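Local coordinates for protein anthranilate-CoA ligase (Stigmatella aurantiaca, PDB 4WV3) that belongs to the ANL superfamily of AMP-binding enzymes, with a large N-terminal part and a smaller C-terminal domain, at residues Y9-D14 / G79-G84; A28-D33 / S237-P242; V48-K53 / T157-A162; L66-A71 / H114-P119; F213-L218 / F263-T268. One frame throughout, in Å; residues are numbered along the deposited sequence.

Interaction 1: residues Y9-D14 / G79-G84; sequences YYNAVD and GIVKLG
Asn11 reaches across to the last turn of helix 71-83 and shows how one carboxamide can serve two parts of a chain at once. From CB the side chain heads toward the helix, with CG anti to the backbone N (chi1 -163°). The amide carbon CG lies 3.7 Å from Val81 O. One branch turns back: OD1 accepts from Val13 N at 3.0 Å, in its own carbonyl plane and on a lone pair, which caps the turn leading into helix 14-17. Asn11 OD1 also lies 3.5 Å from Val81 CG1. The other branch goes forward: ND2 donates to Val81 O at 3.3 Å, and that oxygen lies close to the amide plane of Asn11. Bonds at both ends would restrain the rotation of the amide. Val81 O also receives Gly84 N at 3.0 Å, and the two donors arrive from opposite faces of its carbonyl plane. Apolar contacts flank this polar centre. Ala12 CB rests on Val81 CG1 at 3.7 Å, while Val13 CG2 sits 3.6 Å from Lys82 CB at the root of an extended lysine, whose NZ leads away to a salt bridge with Glu17 and a hydrogen bond with Asn46. The pairing joins an asparagine-capped type I turn, Asn11 to Asp14, to the Schellman motif that ends helix 71-83 at Gly84.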
# COMPACT_ATOMS: atom_id res chain seq x y z
N TYR A 9 24.02 -8.56 13.04
CA TYR A 9 24.32 -8.13 11.68
C TYR A 9 23.47 -8.93 10.68
O TYR A 9 23.69 -10.12 10.48
CB TYR A 9 25.81 -8.28 11.37
CG TYR A 9 26.67 -7.26 12.09
CD1 TYR A 9 27.11 -7.49 13.38
CD2 TYR A 9 27.02 -6.07 11.47
CE1 TYR A 9 27.89 -6.56 14.04
CE2 TYR A 9 27.80 -5.13 12.12
CZ TYR A 9 28.24 -5.39 13.40
OH TYR A 9 29.02 -4.46 14.05
N TYR A 10 22.51 -8.25 10.07
CA TYR A 10 21.57 -8.90 9.17
C TYR A 10 21.39 -8.09 7.90
O TYR A 10 21.39 -6.86 7.92
CB TYR A 10 20.22 -9.09 9.87
CG TYR A 10 19.12 -9.63 8.98
CD1 TYR A 10 18.97 -10.99 8.77
CD2 TYR A 10 18.21 -8.77 8.37
CE1 TYR A 10 17.97 -11.48 7.96
CE2 TYR A 10 17.20 -9.25 7.56
CZ TYR A 10 17.08 -10.61 7.36
OH TYR A 10 16.08 -11.09 6.55
N ASN A 11 21.23 -8.79 6.78
CA ASN A 11 20.94 -8.14 5.51
C ASN A 11 19.63 -8.68 4.93
O ASN A 11 19.41 -9.89 4.92
CB ASN A 11 22.09 -8.33 4.51
CG ASN A 11 22.02 -7.36 3.35
OD1 ASN A 11 21.20 -7.51 2.44
ND2 ASN A 11 22.90 -6.36 3.37
N ALA A 12 18.78 -7.78 4.46
CA ALA A 12 17.45 -8.15 3.98
C ALA A 12 17.48 -8.96 2.68
O ALA A 12 16.45 -9.45 2.23
CB ALA A 12 16.59 -6.91 3.81
N VAL A 13 18.67 -9.11 2.10
CA VAL A 13 18.82 -9.95 0.91
C VAL A 13 18.62 -11.42 1.29
O VAL A 13 18.42 -12.27 0.43
CB VAL A 13 20.20 -9.75 0.24
CG1 VAL A 13 21.29 -10.45 1.04
CG2 VAL A 13 20.17 -10.25 -1.20
N ASP A 14 18.66 -11.70 2.59
CA ASP A 14 18.42 -13.04 3.10
C ASP A 14 16.99 -13.49 2.81
O ASP A 14 16.72 -14.68 2.72
CB ASP A 14 18.71 -13.12 4.60
CG ASP A 14 18.52 -14.51 5.15
OD1 ASP A 14 19.40 -15.37 4.94
OD2 ASP A 14 17.48 -14.75 5.80
N GLY A 79 19.55 -6.18 -5.48
CA GLY A 79 20.91 -5.81 -5.84
C GLY A 79 21.38 -4.64 -5.00
O GLY A 79 22.53 -4.60 -4.56
N ILE A 80 20.48 -3.68 -4.78
CA ILE A 80 20.78 -2.51 -3.97
C ILE A 80 20.91 -2.87 -2.49
O ILE A 80 21.86 -2.45 -1.82
CB ILE A 80 19.67 -1.44 -4.12
CG1 ILE A 80 19.62 -0.93 -5.56
CG2 ILE A 80 19.91 -0.29 -3.17
CD1 ILE A 80 18.31 -0.24 -5.91
N VAL A 81 19.95 -3.64 -1.99
CA VAL A 81 19.92 -4.02 -0.58
C VAL A 81 21.14 -4.85 -0.17
O VAL A 81 21.74 -4.60 0.88
CB VAL A 81 18.62 -4.79 -0.24
CG1 VAL A 81 18.70 -5.39 1.15
CG2 VAL A 81 17.42 -3.88 -0.38
N LYS A 82 21.50 -5.82 -1.00
CA LYS A 82 22.65 -6.68 -0.72
C LYS A 82 23.95 -5.89 -0.64
O LYS A 82 24.86 -6.24 0.10
CB LYS A 82 22.77 -7.78 -1.78
CG LYS A 82 23.88 -8.78 -1.51
CD LYS A 82 23.78 -9.98 -2.43
CE LYS A 82 24.86 -10.99 -2.12
NZ LYS A 82 24.70 -12.23 -2.92
N LEU A 83 24.01 -4.81 -1.41
CA LEU A 83 25.21 -3.98 -1.46
C LEU A 83 25.32 -3.10 -0.22
O LEU A 83 26.37 -2.53 0.06
CB LEU A 83 25.19 -3.11 -2.72
CG LEU A 83 26.54 -2.56 -3.17
CD1 LEU A 83 27.50 -3.72 -3.40
CD2 LEU A 83 26.38 -1.72 -4.43
N GLY A 84 24.23 -3.00 0.53
CA GLY A 84 24.18 -2.15 1.71
C GLY A 84 23.70 -0.76 1.37
O GLY A 84 23.66 0.13 2.23

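Interaction 2: residues A28-D33 / S237-P242; sequences ALFTPD and SCVLFP
Phe30 O accepts a hydrogen bond from Leu240 N at 2.8 Å, with 169° at the hydrogen, and Phe30 N donates to Cys238 O, also at 2.8 Å. A third bond, from Cys238 N to Ala28 O at 2.9 Å, completes the alternation expected of parallel strands, in which one residue bonds through both its N and its O to the two neighbours of its partner, here Val239. The axes of strand segments 28-30 and 237-239 approach to 4.7 Å, with 21° between their directions. Side chains then sort by face. Leu29 CB meets Cys238 SG at 3.9 Å on one side. On the other, Phe30 CB touches Val239 CG2, and its ring, with CG anti to the carbonyl carbon (chi1 -70°), swings back along the sheet until the CE1 edge meets Ser237 CB at 4.0 Å. Ser237 OG is hydrogen-bonded to Arg211 NE. Beyond the regular pairing, Thr31 CG2 lies on Leu240 CB at 3.7 Å, and the CD atoms of Pro32 and Pro242 come together. The pair lies inside a larger mixed sheet: strand 35-37 continues it past a classic bulge in which Ala28 and Leu29 both face Met36, and strand 211-214 follows on the far side of 237-239. Helices 221-234 and 71-83 pack on the Leu29 side, whereas helix 248-258 covers Phe30 and Val239.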
# COMPACT_ATOMS: atom_id res chain seq x y z
N ALA A 28 10.43 -18.16 -9.16
CA ALA A 28 10.17 -17.23 -8.08
C ALA A 28 9.17 -16.13 -8.46
O ALA A 28 8.23 -15.85 -7.71
CB ALA A 28 11.47 -16.61 -7.59
N LEU A 29 9.37 -15.51 -9.61
CA LEU A 29 8.48 -14.45 -10.07
C LEU A 29 7.86 -14.73 -11.44
O LEU A 29 8.52 -15.24 -12.34
CB LEU A 29 9.19 -13.09 -10.04
CG LEU A 29 10.51 -12.91 -10.79
CD1 LEU A 29 10.29 -12.53 -12.25
CD2 LEU A 29 11.38 -11.87 -10.09
N PHE A 30 6.58 -14.39 -11.58
CA PHE A 30 5.88 -14.54 -12.84
C PHE A 30 5.47 -13.18 -13.41
O PHE A 30 4.72 -12.43 -12.79
CB PHE A 30 4.63 -15.41 -12.66
CG PHE A 30 4.94 -16.86 -12.40
CD1 PHE A 30 5.08 -17.33 -11.10
CD2 PHE A 30 5.07 -17.75 -13.45
CE1 PHE A 30 5.36 -18.66 -10.86
CE2 PHE A 30 5.34 -19.09 -13.21
CZ PHE A 30 5.49 -19.54 -11.91
N THR A 31 5.97 -12.88 -14.61
CA THR A 31 5.58 -11.67 -15.33
C THR A 31 5.19 -12.06 -16.75
O THR A 31 5.64 -13.09 -17.25
CB THR A 31 6.72 -10.63 -15.37
OG1 THR A 31 7.81 -11.12 -16.16
CG2 THR A 31 7.21 -10.31 -13.97
N PRO A 32 4.34 -11.25 -17.40
CA PRO A 32 3.92 -11.54 -18.78
C PRO A 32 5.09 -11.63 -19.76
O PRO A 32 4.98 -12.31 -20.77
CB PRO A 32 3.04 -10.34 -19.13
CG PRO A 32 2.50 -9.88 -17.83
CD PRO A 32 3.61 -10.10 -16.84
N ASP A 33 6.20 -10.96 -19.45
CA ASP A 33 7.35 -10.94 -20.34
C ASP A 33 8.45 -11.91 -19.92
O ASP A 33 9.30 -12.28 -20.74
CB ASP A 33 7.93 -9.52 -20.43
CG ASP A 33 6.89 -8.48 -20.76
OD1 ASP A 33 6.57 -8.31 -21.95
OD2 ASP A 33 6.38 -7.83 -19.82
N SER A 237 5.95 -18.25 -4.49
CA SER A 237 6.20 -17.48 -5.69
C SER A 237 5.29 -16.25 -5.75
O SER A 237 4.32 -16.15 -4.98
CB SER A 237 5.99 -18.34 -6.94
OG SER A 237 4.67 -18.85 -6.99
N CYS A 238 5.59 -15.32 -6.65
CA CYS A 238 4.80 -14.10 -6.79
C CYS A 238 4.53 -13.76 -8.25
O CYS A 238 5.26 -14.18 -9.15
CB CYS A 238 5.49 -12.93 -6.09
SG CYS A 238 7.08 -12.45 -6.80
N VAL A 239 3.47 -12.98 -8.47
CA VAL A 239 3.08 -12.56 -9.82
C VAL A 239 3.08 -11.04 -9.92
O VAL A 239 2.46 -10.35 -9.11
CB VAL A 239 1.68 -13.10 -10.19
CG1 VAL A 239 1.30 -12.66 -11.59
CG2 VAL A 239 1.65 -14.62 -10.07
N LEU A 240 3.78 -10.52 -10.93
CA LEU A 240 3.93 -9.07 -11.09
C LEU A 240 3.19 -8.55 -12.32
O LEU A 240 3.39 -9.03 -13.43
CB LEU A 240 5.41 -8.70 -11.16
CG LEU A 240 6.28 -9.20 -10.01
CD1 LEU A 240 7.73 -8.79 -10.21
CD2 LEU A 240 5.75 -8.70 -8.67
N PHE A 241 2.34 -7.55 -12.11
CA PHE A 241 1.54 -6.97 -13.18
C PHE A 241 2.02 -5.55 -13.50
O PHE A 241 1.80 -4.62 -12.73
CB PHE A 241 0.06 -6.95 -12.78
CG PHE A 241 -0.84 -6.34 -13.81
CD1 PHE A 241 -1.20 -7.06 -14.94
CD2 PHE A 241 -1.35 -5.07 -13.64
CE1 PHE A 241 -2.04 -6.50 -15.89
CE2 PHE A 241 -2.19 -4.51 -14.59
CZ PHE A 241 -2.53 -5.23 -15.71
N PRO A 242 2.68 -5.39 -14.66
CA PRO A 242 3.29 -4.12 -15.06
C PRO A 242 2.29 -3.13 -15.65
O PRO A 242 2.56 -1.93 -15.66
CB PRO A 242 4.29 -4.55 -16.14
CG PRO A 242 3.65 -5.74 -16.76
CD PRO A 242 2.92 -6.46 -15.65

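Interaction 3: residues V48-K53 / T157-A162; sequences VGNALK and TTLEAA
Leu159, Asn50 and Gly49 account for most of the surface buried here, where an irregular run of chain passes over helix 38-54. Asn50 and Leu159 lie alongside one another but head opposite ways, each reaching past the other toward the opposing backbone. The isobutyl group of Leu159 leaves CA trans to the main-chain nitrogen (chi1 177°) and ends in a fork laid over the helix. Its CD2 branch settles on the bare backbone of Gly49, 3.8 Å from CA, a spot where the helix presents no side chain. The CD1 branch lies 3.3 Å from Asn50 OD1 and comes within 4.4 Å of Lys53 CD. Asn50 supplies the polar half. Its ND2 donates to Thr158 O at 2.9 Å in a fairly straight bond, 164° at the hydrogen. The acceptor lies in the amide plane, although the nitrogen itself stands 34° out of the plane of the Thr158 carbonyl. Pro156 O takes a further bond from the same ND2, while OD1 accepts a water at 2.9 Å, which also makes a weak bond to Thr158 O. A neighbouring helix residue, Asn46, bonds to Thr157 O in a comparable way. The chemistry thus divides the labour: with two carbonyls on the nitrogen and a water on the oxygen, the amide of Asn50 is held against rotation and supplies a donor to the carbonyls of an irregular segment, while Leu159 adds apolar contact with Gly49 and the Asn50 amide at a partly exposed surface.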
# COMPACT_ATOMS: atom_id res chain seq x y z
N VAL A 48 23.64 -6.78 -10.53
CA VAL A 48 23.21 -5.42 -10.25
C VAL A 48 24.07 -4.81 -9.15
O VAL A 48 24.55 -3.68 -9.27
CB VAL A 48 21.73 -5.36 -9.84
CG1 VAL A 48 21.38 -3.99 -9.26
CG2 VAL A 48 20.84 -5.69 -11.02
N GLY A 49 24.27 -5.56 -8.07
CA GLY A 49 25.11 -5.13 -6.97
C GLY A 49 26.53 -4.82 -7.40
O GLY A 49 27.10 -3.80 -7.02
N ASN A 50 27.10 -5.71 -8.22
CA ASN A 50 28.43 -5.49 -8.77
C ASN A 50 28.48 -4.31 -9.72
O ASN A 50 29.45 -3.54 -9.73
CB ASN A 50 28.93 -6.76 -9.48
CG ASN A 50 29.40 -7.82 -8.51
OD1 ASN A 50 30.03 -7.52 -7.50
ND2 ASN A 50 29.09 -9.08 -8.82
N ALA A 51 27.44 -4.16 -10.53
CA ALA A 51 27.37 -3.07 -11.50
C ALA A 51 27.26 -1.72 -10.81
O ALA A 51 27.77 -0.71 -11.31
CB ALA A 51 26.21 -3.28 -12.46
N LEU A 52 26.58 -1.69 -9.67
CA LEU A 52 26.43 -0.47 -8.89
C LEU A 52 27.77 -0.05 -8.28
O LEU A 52 28.03 1.14 -8.11
CB LEU A 52 25.37 -0.65 -7.80
CG LEU A 52 23.92 -0.70 -8.29
CD1 LEU A 52 23.00 -1.20 -7.19
CD2 LEU A 52 23.48 0.68 -8.77
N LYS A 53 28.60 -1.03 -7.94
CA LYS A 53 29.94 -0.75 -7.42
C LYS A 53 30.77 -0.05 -8.48
O LYS A 53 31.59 0.81 -8.17
CB LYS A 53 30.63 -2.04 -6.98
CG LYS A 53 29.91 -2.80 -5.88
CD LYS A 53 30.65 -4.06 -5.49
CE LYS A 53 31.85 -3.76 -4.61
NZ LYS A 53 31.44 -3.25 -3.28
N THR A 157 28.18 -13.16 -11.42
CA THR A 157 26.94 -13.51 -10.74
C THR A 157 27.16 -13.79 -9.25
O THR A 157 26.24 -14.21 -8.55
CB THR A 157 26.27 -14.74 -11.38
OG1 THR A 157 27.15 -15.86 -11.30
CG2 THR A 157 25.94 -14.46 -12.84
N THR A 158 28.38 -13.55 -8.78
CA THR A 158 28.70 -13.73 -7.37
C THR A 158 28.92 -12.38 -6.68
O THR A 158 29.47 -11.45 -7.28
CB THR A 158 29.94 -14.62 -7.18
OG1 THR A 158 31.05 -14.07 -7.90
CG2 THR A 158 29.66 -16.03 -7.68
N LEU A 159 28.50 -12.29 -5.43
CA LEU A 159 28.62 -11.07 -4.66
C LEU A 159 28.53 -11.36 -3.17
O LEU A 159 27.75 -12.21 -2.74
CB LEU A 159 27.52 -10.08 -5.06
CG LEU A 159 27.47 -8.75 -4.30
CD1 LEU A 159 28.73 -7.94 -4.53
CD2 LEU A 159 26.24 -7.95 -4.70
N GLU A 160 29.35 -10.67 -2.38
CA GLU A 160 29.29 -10.80 -0.93
C GLU A 160 28.36 -9.76 -0.33
O GLU A 160 28.45 -8.57 -0.66
CB GLU A 160 30.69 -10.66 -0.32
CG GLU A 160 31.64 -11.81 -0.64
CD GLU A 160 31.35 -13.06 0.18
OE1 GLU A 160 30.41 -13.04 1.00
OE2 GLU A 160 32.08 -14.06 0.01
N ALA A 161 27.46 -10.20 0.54
CA ALA A 161 26.53 -9.29 1.19
C ALA A 161 27.27 -8.35 2.13
O ALA A 161 28.23 -8.76 2.80
CB ALA A 161 25.46 -10.07 1.95
N ALA A 162 26.84 -7.10 2.18
CA ALA A 162 27.49 -6.09 3.01
C ALA A 162 27.28 -6.39 4.49
O ALA A 162 26.24 -6.92 4.89
CB ALA A 162 26.97 -4.71 2.67
O HOH W 1 32.02 -9.30 -6.39

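Interaction 4: residues L66-A71 / H114-P119; sequences LTLDSA and HQEFLP
Leu66 and His114 close the gap between two neighbouring strands in the parallel sheet of an alpha/beta fold, just where strands 62-66 and 110-114 give way to the connections that lead to their helices. The hydrogen bond across this gap runs from His114 N to Leu66 O at 3.1 Å. Beyond it the backbones part, and side chains take over. The CH-pi contact belongs to Leu68, whose CD1 stands over the centre of one imidazole face, 4.3 Å from the ring centroid and only 9° off the normal. Apolar contact falls to the other branch: Leu68 CD2 touches the edge of the Phe117 ring at CZ, 3.5 Å away, so the leucine fork is shared between the face of one ring and the edge of the next. Thr67 CA meets the same phenyl edge at CE2, while Leu66 CD2 lies 4.3 Å from Phe117 CB. Thr67 crosses His114 at about a right angle, its OG1 beside the histidine CB. Strand 133-137 borders the contact, with Ile137 against both Thr67 and His114. Within each connection, polar bonds set the shape. Ser70, the N-cap of helix 71-83, donates OG to Leu68 O at 2.9 Å from above the carbonyl plane. His114 carries its ring on the carbonyl side of CA (chi1 -168°), and ND1 accepts Glu116 N at 3.3 Å, the donor standing 29° out of the imidazole plane.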
# COMPACT_ATOMS: atom_id res chain seq x y z
N LEU A 66 12.78 3.58 -10.28
CA LEU A 66 11.52 4.04 -10.84
C LEU A 66 11.15 3.26 -12.11
O LEU A 66 11.46 3.68 -13.22
CB LEU A 66 11.59 5.54 -11.15
CG LEU A 66 10.32 6.20 -11.69
CD1 LEU A 66 9.18 6.06 -10.71
CD2 LEU A 66 10.58 7.66 -12.02
N THR A 67 10.50 2.12 -11.92
CA THR A 67 10.07 1.30 -13.05
C THR A 67 8.82 0.49 -12.73
O THR A 67 8.38 0.44 -11.58
CB THR A 67 11.20 0.37 -13.54
OG1 THR A 67 10.73 -0.42 -14.63
CG2 THR A 67 11.65 -0.55 -12.41
N LEU A 68 8.25 -0.14 -13.75
CA LEU A 68 7.03 -0.92 -13.61
C LEU A 68 7.26 -2.17 -12.78
O LEU A 68 8.40 -2.62 -12.63
CB LEU A 68 6.50 -1.31 -14.99
CG LEU A 68 6.36 -0.19 -16.02
CD1 LEU A 68 6.01 -0.76 -17.39
CD2 LEU A 68 5.32 0.82 -15.57
N ASP A 69 6.18 -2.73 -12.23
CA ASP A 69 6.25 -4.01 -11.54
C ASP A 69 6.79 -5.00 -12.56
O ASP A 69 6.14 -5.29 -13.56
CB ASP A 69 4.88 -4.42 -10.99
CG ASP A 69 4.59 -3.81 -9.63
OD1 ASP A 69 5.20 -2.77 -9.30
OD2 ASP A 69 3.76 -4.39 -8.89
N SER A 70 7.99 -5.51 -12.31
CA SER A 70 8.68 -6.35 -13.28
C SER A 70 9.81 -7.13 -12.63
O SER A 70 10.11 -6.95 -11.45
CB SER A 70 9.21 -5.55 -14.47
OG SER A 70 10.07 -4.51 -14.03
N ALA A 71 10.44 -7.99 -13.42
CA ALA A 71 11.60 -8.75 -12.96
C ALA A 71 12.76 -7.80 -12.67
O ALA A 71 13.52 -8.01 -11.72
CB ALA A 71 12.00 -9.77 -14.00
N HIS A 114 12.60 3.07 -16.02
CA HIS A 114 12.07 2.50 -17.25
C HIS A 114 12.04 3.58 -18.33
O HIS A 114 12.01 4.77 -18.02
CB HIS A 114 10.66 1.93 -17.02
CG HIS A 114 10.17 1.08 -18.15
ND1 HIS A 114 9.40 1.58 -19.18
CD2 HIS A 114 10.34 -0.23 -18.42
CE1 HIS A 114 9.11 0.61 -20.03
NE2 HIS A 114 9.68 -0.50 -19.59
N GLN A 115 12.04 3.16 -19.59
CA GLN A 115 12.14 4.10 -20.71
C GLN A 115 10.94 5.03 -20.85
O GLN A 115 11.06 6.13 -21.39
CB GLN A 115 12.39 3.35 -22.02
CG GLN A 115 11.23 2.46 -22.46
CD GLN A 115 11.51 1.73 -23.76
OE1 GLN A 115 12.67 1.60 -24.17
NE2 GLN A 115 10.46 1.26 -24.42
N GLU A 116 9.78 4.60 -20.35
CA GLU A 116 8.56 5.39 -20.52
C GLU A 116 8.46 6.52 -19.50
O GLU A 116 7.58 7.38 -19.59
CB GLU A 116 7.32 4.50 -20.46
CG GLU A 116 6.88 4.11 -19.06
CD GLU A 116 5.49 3.50 -19.04
OE1 GLU A 116 5.34 2.32 -19.43
OE2 GLU A 116 4.54 4.21 -18.64
N PHE A 117 9.37 6.51 -18.53
CA PHE A 117 9.45 7.55 -17.52
C PHE A 117 10.69 8.40 -17.75
O PHE A 117 10.90 9.42 -17.09
CB PHE A 117 9.49 6.93 -16.12
CG PHE A 117 8.36 5.99 -15.84
CD1 PHE A 117 7.05 6.37 -16.05
CD2 PHE A 117 8.61 4.71 -15.36
CE1 PHE A 117 6.01 5.50 -15.79
CE2 PHE A 117 7.58 3.84 -15.10
CZ PHE A 117 6.27 4.23 -15.32
N LEU A 118 11.52 7.96 -18.69
CA LEU A 118 12.77 8.63 -19.03
C LEU A 118 12.66 10.13 -19.37
O LEU A 118 13.49 10.92 -18.93
CB LEU A 118 13.50 7.88 -20.16
CG LEU A 118 14.94 8.29 -20.47
CD1 LEU A 118 15.78 8.25 -19.21
CD2 LEU A 118 15.53 7.38 -21.54
N PRO A 119 11.64 10.53 -20.17
CA PRO A 119 11.55 11.97 -20.44
C PRO A 119 11.07 12.77 -19.23
O PRO A 119 11.30 13.98 -19.16
CB PRO A 119 10.53 12.05 -21.58
CG PRO A 119 9.72 10.81 -21.45
CD PRO A 119 10.65 9.76 -20.95

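Interaction 5: residues F213-L218 / F263-T268; sequences FALAKL and FYNAPT
Phe213 and Phe263 set out from adjacent parallel strands with their side chains side by side and pointing the same way, each ring swung opposite to its own amide nitrogen (chi1 169° and -179°). Their rings are neither stacked nor perpendicular: the planes meet at 32°, with centroids 5.4 Å apart, and Phe213 CD2 touches Phe263 CD1 at 3.5 Å. The next pair lies on the opposite face of the sheet. Ala214 CB abuts Tyr264 CB, and the tyrosine ring turns an edge toward Phe213 O. Farther on, Leu215 and Asn265 again run alongside, the CD2 methyl brushing the amide ND2 at 3.4 Å. The strands themselves are joined through Tyr264, which donates N to Phe213 O at 2.9 Å and accepts Leu215 N on its O at 3.0 Å. Helix 248-258 packs against Phe213, while strand 289-292 continues the sheet beyond Phe263. Past Asn265 the chain enters helix 267-274, with Ala266 at the N-cap. These are the C-terminal ends of the parallel strands, the place where alpha/beta folds commonly put their binding sites, and the Tyr264 side chain indeed lies about 8 Å from the bound 5'-O-[(S)-[(2-aminobenzoyl)oxy](hydroxy)phosphoryl]adenosine.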
# COMPACT_ATOMS: atom_id res chain seq x y z
N PHE A 213 -0.26 -12.52 -5.67
CA PHE A 213 -0.46 -11.54 -6.74
C PHE A 213 -1.15 -10.30 -6.17
O PHE A 213 -2.29 -10.37 -5.72
CB PHE A 213 -1.28 -12.13 -7.89
CG PHE A 213 -1.74 -11.11 -8.89
CD1 PHE A 213 -0.84 -10.23 -9.46
CD2 PHE A 213 -3.07 -11.04 -9.26
CE1 PHE A 213 -1.26 -9.28 -10.38
CE2 PHE A 213 -3.50 -10.11 -10.19
CZ PHE A 213 -2.59 -9.23 -10.75
N ALA A 214 -0.44 -9.18 -6.19
CA ALA A 214 -0.97 -7.93 -5.68
C ALA A 214 -1.15 -6.92 -6.80
O ALA A 214 -0.25 -6.72 -7.62
CB ALA A 214 -0.07 -7.37 -4.61
N LEU A 215 -2.31 -6.28 -6.84
CA LEU A 215 -2.53 -5.18 -7.76
C LEU A 215 -1.71 -3.99 -7.28
O LEU A 215 -1.30 -3.14 -8.07
CB LEU A 215 -4.02 -4.82 -7.83
CG LEU A 215 -4.40 -3.75 -8.86
CD1 LEU A 215 -3.86 -4.12 -10.23
CD2 LEU A 215 -5.91 -3.56 -8.90
N ALA A 216 -1.48 -3.94 -5.97
CA ALA A 216 -0.63 -2.92 -5.36
C ALA A 216 0.79 -3.04 -5.90
O ALA A 216 1.33 -4.14 -6.00
CB ALA A 216 -0.64 -3.06 -3.85
N LYS A 217 1.38 -1.90 -6.24
CA LYS A 217 2.70 -1.88 -6.84
C LYS A 217 3.81 -2.09 -5.82
O LYS A 217 3.57 -2.08 -4.62
CB LYS A 217 2.92 -0.56 -7.59
CG LYS A 217 1.92 -0.31 -8.71
CD LYS A 217 1.97 -1.43 -9.74
CE LYS A 217 1.04 -1.14 -10.90
NZ LYS A 217 1.13 -2.20 -11.95
N LEU A 218 5.03 -2.28 -6.32
CA LEU A 218 6.17 -2.61 -5.47
C LEU A 218 6.76 -1.40 -4.74
O LEU A 218 7.57 -1.56 -3.83
CB LEU A 218 7.25 -3.34 -6.27
CG LEU A 218 6.86 -4.74 -6.75
CD1 LEU A 218 7.88 -5.29 -7.73
CD2 LEU A 218 6.69 -5.68 -5.57
N PHE A 263 -4.49 -13.06 -3.33
CA PHE A 263 -4.72 -11.85 -4.11
C PHE A 263 -4.84 -10.61 -3.22
O PHE A 263 -5.67 -10.57 -2.31
CB PHE A 263 -5.96 -12.00 -4.98
CG PHE A 263 -6.26 -10.79 -5.83
CD1 PHE A 263 -5.32 -10.32 -6.73
CD2 PHE A 263 -7.48 -10.15 -5.74
CE1 PHE A 263 -5.60 -9.21 -7.52
CE2 PHE A 263 -7.76 -9.04 -6.52
CZ PHE A 263 -6.82 -8.58 -7.41
N TYR A 264 -4.01 -9.61 -3.48
CA TYR A 264 -4.05 -8.36 -2.73
C TYR A 264 -4.65 -7.25 -3.58
O TYR A 264 -4.38 -7.15 -4.78
CB TYR A 264 -2.64 -7.93 -2.30
CG TYR A 264 -1.87 -8.95 -1.49
CD1 TYR A 264 -1.25 -10.04 -2.10
CD2 TYR A 264 -1.73 -8.81 -0.11
CE1 TYR A 264 -0.54 -10.96 -1.36
CE2 TYR A 264 -1.02 -9.73 0.63
CZ TYR A 264 -0.43 -10.80 0.00
OH TYR A 264 0.29 -11.72 0.74
N ASN A 265 -5.47 -6.41 -2.95
CA ASN A 265 -6.08 -5.27 -3.64
C ASN A 265 -6.65 -4.27 -2.64
O ASN A 265 -6.64 -4.51 -1.43
CB ASN A 265 -7.17 -5.74 -4.61
CG ASN A 265 -7.41 -4.76 -5.73
OD1 ASN A 265 -7.06 -3.58 -5.63
ND2 ASN A 265 -8.02 -5.23 -6.81
N ALA A 266 -7.15 -3.15 -3.15
CA ALA A 266 -7.82 -2.15 -2.34
C ALA A 266 -9.32 -2.25 -2.58
O ALA A 266 -9.73 -2.76 -3.63
CB ALA A 266 -7.31 -0.76 -2.69
N PRO A 267 -10.14 -1.79 -1.62
CA PRO A 267 -11.60 -1.80 -1.77
C PRO A 267 -12.07 -1.17 -3.08
O PRO A 267 -13.06 -1.62 -3.65
CB PRO A 267 -12.07 -0.96 -0.59
CG PRO A 267 -11.04 -1.21 0.45
CD PRO A 267 -9.74 -1.33 -0.28
N THR A 268 -11.37 -0.14 -3.55
CA THR A 268 -11.71 0.50 -4.81
C THR A 268 -11.44 -0.43 -5.99
O THR A 268 -12.07 -0.32 -7.04
CB THR A 268 -10.95 1.83 -5.00
OG1 THR A 268 -11.38 2.46 -6.22
CG2 THR A 268 -9.45 1.59 -5.06

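How the interactions relate
From the N terminus, interaction 1 is the first to close a loop, bringing the opening residues onto the end of helix 71-83; it crosses interactions 2, 3 and 4. Interaction 4 closes next, at the strand ends of the five-stranded parallel sheet, nested inside interaction 3, which returns the chain to helix 38-54. Both lie inside the long loop of interaction 2. Interaction 5 crosses interaction 2, sharing the mixed sheet with it through neighbouring strands 237-239 and 211-214, and follows the others in series. Interactions 1 and 3 touch where Lys82 O probably bonds to Ala162 N. Asp69, in the loop after strand 62-66, meets the loops that follow strands 237-239 and 211-214, probably accepting Leu218 N.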